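Local coordinates for Dbv8 protein (Nonomuraea, PDB 4MFZ) that probably transfers long aliphatic acyl groups from acyl-CoA to the amino sugar of a glycopeptide antibiotic, as a GNAT-family N-acyltransferase, at residues A[233-237]-A[335-339]. Sequence-based numbering, arbitrary orientation.
Sequences LRRAR and RIELP
Arg234 and Pro339 bring the two backbones nearest, 5.8 Å between their CA atoms, where the C-terminal tail leaving its strand at Glu337 meets one turn of a helix. Two waters join the backbones. One bridges Leu233 O and Arg237 N, 4.5 Å apart, in place of the direct helical hydrogen bond, and also donates to Pro339 O; Ala236 N makes a weak bond to Leu233 O. The other donates to Arg234 O and Pro339 O. Leu233, with CG anti to its own nitrogen (chi1 -175°), extends CD1 to within 3.5 Å of Leu338 CD2 and meets Ile336 CD1 tip to tip, while its CG lies 3.9 Å from Pro339 CG, the leucine side chain roughly perpendicular to the proline's. The aliphatic part of Arg237 runs antiparallel alongside Leu338, CD 3.7 Å from Leu338 CB. A bend at chi3 (41°) sets the guanidinium beside Leu338 O and the terminal carboxylate. NH1 donates a bent bond (2.7 Å, 142° at the hydrogen) to Leu338 O, which sits at the edge, somewhat out of plane; Pro339 OXT stands above one face toward its rim, 3.3 Å from NH1, an ion pair with no N-H aimed at it. The contact joins the C-terminus to helix 226-243; the Ile336 side chain is about 7 Å from the bound decanoyl-CoA. Strand 330-337 runs antiparallel between strands 251-256 and 281-289, with backbone hydrogen bonds from Ile336 to Ala252, Arg335 to Thr281 and, past the strand, Leu338 to Arg250.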
ATOM      1  N   LEU A 233      -0.805  -9.431  16.603  1.00 16.33           N
ATOM      2  CA  LEU A 233      -0.586  -8.336  17.546  1.00 16.96           C
ATOM      3  C   LEU A 233       0.468  -8.705  18.618  1.00 18.35           C
ATOM      4  O   LEU A 233       1.363  -7.908  18.885  1.00 18.15           O
ATOM      5  CB  LEU A 233      -1.903  -7.875  18.167  1.00 17.45           C
ATOM      6  CG  LEU A 233      -1.825  -6.653  19.085  1.00 17.68           C
ATOM      7  CD1 LEU A 233      -1.458  -5.399  18.316  1.00 19.70           C
ATOM      8  CD2 LEU A 233      -3.124  -6.421  19.815  1.00 17.99           C
ATOM      9  N   ARG A 234       0.403  -9.915  19.174  1.00 17.96           N
ATOM     10  CA  ARG A 234       1.466 -10.385  20.123  1.00 19.87           C
ATOM     11  C   ARG A 234       2.892 -10.515  19.585  1.00 18.91           C
ATOM     12  O   ARG A 234       3.862 -10.404  20.355  1.00 18.56           O
ATOM     13  CB  ARG A 234       1.043 -11.685  20.824  1.00 21.32           C
ATOM     14  CG  ARG A 234      -0.037 -11.457  21.899  1.00 25.62           C
ATOM     15  CD  ARG A 234      -0.222 -12.640  22.852  1.00 28.15           C
ATOM     16  NE  ARG A 234      -0.483 -13.851  22.076  1.00 33.27           N
ATOM     17  CZ  ARG A 234       0.465 -14.723  21.716  1.00 34.60           C
ATOM     18  NH1 ARG A 234       1.726 -14.535  22.102  1.00 31.91           N
ATOM     19  NH2 ARG A 234       0.155 -15.778  20.966  1.00 34.99           N
ATOM     20  N   ARG A 235       3.034 -10.768  18.280  1.00 18.36           N
ATOM     21  CA  ARG A 235       4.338 -10.886  17.643  1.00 17.36           C
ATOM     22  C   ARG A 235       5.010  -9.522  17.302  1.00 17.60           C
ATOM     23  O   ARG A 235       6.220  -9.468  17.077  1.00 17.27           O
ATOM     24  CB  ARG A 235       4.240 -11.715  16.332  1.00 18.35           C
ATOM     25  CG  ARG A 235       4.083 -13.233  16.476  1.00 17.80           C
ATOM     26  CD  ARG A 235       3.715 -13.882  15.124  1.00 19.26           C
ATOM     27  NE  ARG A 235       4.767 -13.706  14.108  1.00 18.94           N
ATOM     28  CZ  ARG A 235       4.582 -13.625  12.787  1.00 20.04           C
ATOM     29  NH1 ARG A 235       3.346 -13.689  12.229  1.00 19.07           N
ATOM     30  NH2 ARG A 235       5.656 -13.475  12.008  1.00 20.21           N
ATOM     31  N   ALA A 236       4.227  -8.454  17.236  1.00 18.11           N
ATOM     32  CA  ALA A 236       4.715  -7.150  16.746  1.00 17.66           C
ATOM     33  C   ALA A 236       5.866  -6.624  17.575  1.00 17.81           C
ATOM     34  O   ALA A 236       6.957  -6.470  17.056  1.00 16.81           O
ATOM     35  CB  ALA A 236       3.591  -6.123  16.680  1.00 16.55           C
ATOM     36  N   ARG A 237       5.614  -6.347  18.858  1.00 20.22           N
ATOM     37  CA  ARG A 237       6.655  -5.846  19.770  1.00 23.29           C
ATOM     38  C   ARG A 237       7.963  -6.620  19.737  1.00 23.57           C
ATOM     39  O   ARG A 237       9.021  -6.010  19.564  1.00 25.04           O
ATOM     40  CB  ARG A 237       6.144  -5.694  21.220  1.00 27.07           C
ATOM     41  CG  ARG A 237       5.789  -4.254  21.564  1.00 32.03           C
ATOM     42  CD  ARG A 237       5.444  -4.016  23.035  1.00 36.18           C
ATOM     43  NE  ARG A 237       6.296  -4.722  24.004  1.00 41.44           N
ATOM     44  CZ  ARG A 237       5.984  -4.875  25.300  1.00 49.05           C
ATOM     45  NH1 ARG A 237       4.853  -4.372  25.790  1.00 43.13           N
ATOM     46  NH2 ARG A 237       6.798  -5.534  26.125  1.00 51.10           N
ATOM     47  N   ARG A 335      -5.689   4.409  19.013  1.00 22.00           N
ATOM     48  CA  ARG A 335      -4.384   3.831  19.378  1.00 25.73           C
ATOM     49  C   ARG A 335      -4.539   2.574  20.239  1.00 24.91           C
ATOM     50  O   ARG A 335      -5.501   2.449  20.981  1.00 24.30           O
ATOM     51  CB  ARG A 335      -3.541   4.793  20.224  1.00 26.36           C
ATOM     52  CG  ARG A 335      -3.254   6.175  19.677  1.00 31.97           C
ATOM     53  CD  ARG A 335      -2.645   7.023  20.796  1.00 35.05           C
ATOM     54  NE  ARG A 335      -3.308   6.730  22.078  1.00 41.16           N
ATOM     55  CZ  ARG A 335      -2.701   6.397  23.217  1.00 41.60           C
ATOM     56  NH1 ARG A 335      -1.376   6.347  23.293  1.00 46.83           N
ATOM     57  NH2 ARG A 335      -3.433   6.137  24.293  1.00 41.64           N
ATOM     58  N   ILE A 336      -3.544   1.695  20.166  1.00 26.02           N
ATOM     59  CA  ILE A 336      -3.221   0.712  21.213  1.00 28.55           C
ATOM     60  C   ILE A 336      -1.930   1.129  21.995  1.00 29.64           C
ATOM     61  O   ILE A 336      -1.094   1.768  21.401  1.00 27.39           O
ATOM     62  CB  ILE A 336      -2.903  -0.653  20.544  1.00 26.43           C
ATOM     63  CG1 ILE A 336      -4.028  -1.137  19.634  1.00 27.26           C
ATOM     64  CG2 ILE A 336      -2.631  -1.707  21.593  1.00 27.73           C
ATOM     65  CD1 ILE A 336      -3.575  -2.236  18.684  1.00 25.22           C
ATOM     66  N   GLU A 337      -1.749   0.715  23.280  1.00 35.73           N
ATOM     67  CA  GLU A 337      -0.374   0.371  23.885  1.00 32.90           C
ATOM     68  C   GLU A 337       0.076  -1.176  23.995  1.00 31.41           C
ATOM     69  O   GLU A 337      -0.511  -1.975  24.753  1.00 27.89           O
ATOM     70  CB  GLU A 337      -0.123   1.080  25.193  1.00 37.88           C
ATOM     71  CG  GLU A 337       0.827   0.272  26.091  1.00 40.27           C
ATOM     72  CD  GLU A 337       2.012   1.071  26.626  1.00 45.31           C
ATOM     73  OE1 GLU A 337       1.768   2.100  27.288  1.00 47.60           O
ATOM     74  OE2 GLU A 337       3.192   0.665  26.398  1.00 44.90           O
ATOM     75  N   LEU A 338       1.135  -1.565  23.267  1.00 26.23           N
ATOM     76  CA  LEU A 338       1.277  -2.942  22.735  1.00 25.33           C
ATOM     77  C   LEU A 338       1.638  -4.071  23.694  1.00 25.72           C
ATOM     78  O   LEU A 338       2.446  -3.867  24.603  1.00 22.65           O
ATOM     79  CB  LEU A 338       2.253  -2.993  21.556  1.00 24.47           C
ATOM     80  CG  LEU A 338       1.861  -2.241  20.298  1.00 25.48           C
ATOM     81  CD1 LEU A 338       3.113  -1.924  19.497  1.00 24.39           C
ATOM     82  CD2 LEU A 338       0.869  -3.061  19.496  1.00 24.75           C
ATOM     83  N   PRO A 339       1.063  -5.280  23.451  1.00 25.73           N
ATOM     84  CA  PRO A 339       1.275  -6.424  24.348  1.00 28.16           C
ATOM     85  C   PRO A 339       2.665  -7.006  24.180  1.00 31.52           C
ATOM     86  O   PRO A 339       3.201  -7.220  23.073  1.00 35.24           O
ATOM     87  CB  PRO A 339       0.197  -7.441  23.905  1.00 27.51           C
ATOM     88  CG  PRO A 339      -0.053  -7.119  22.473  1.00 24.69           C
ATOM     89  CD  PRO A 339       0.162  -5.623  22.327  1.00 23.98           C
ATOM     90  OXT PRO A 339       3.309  -7.267  25.186  1.00 33.68           O
TER
HETATM   91  O   HOH W   1       3.119  -6.593  20.590  1.00 21.28           O
HETATM   92  O   HOH W   2       4.304  -9.802  22.875  1.00 25.49           O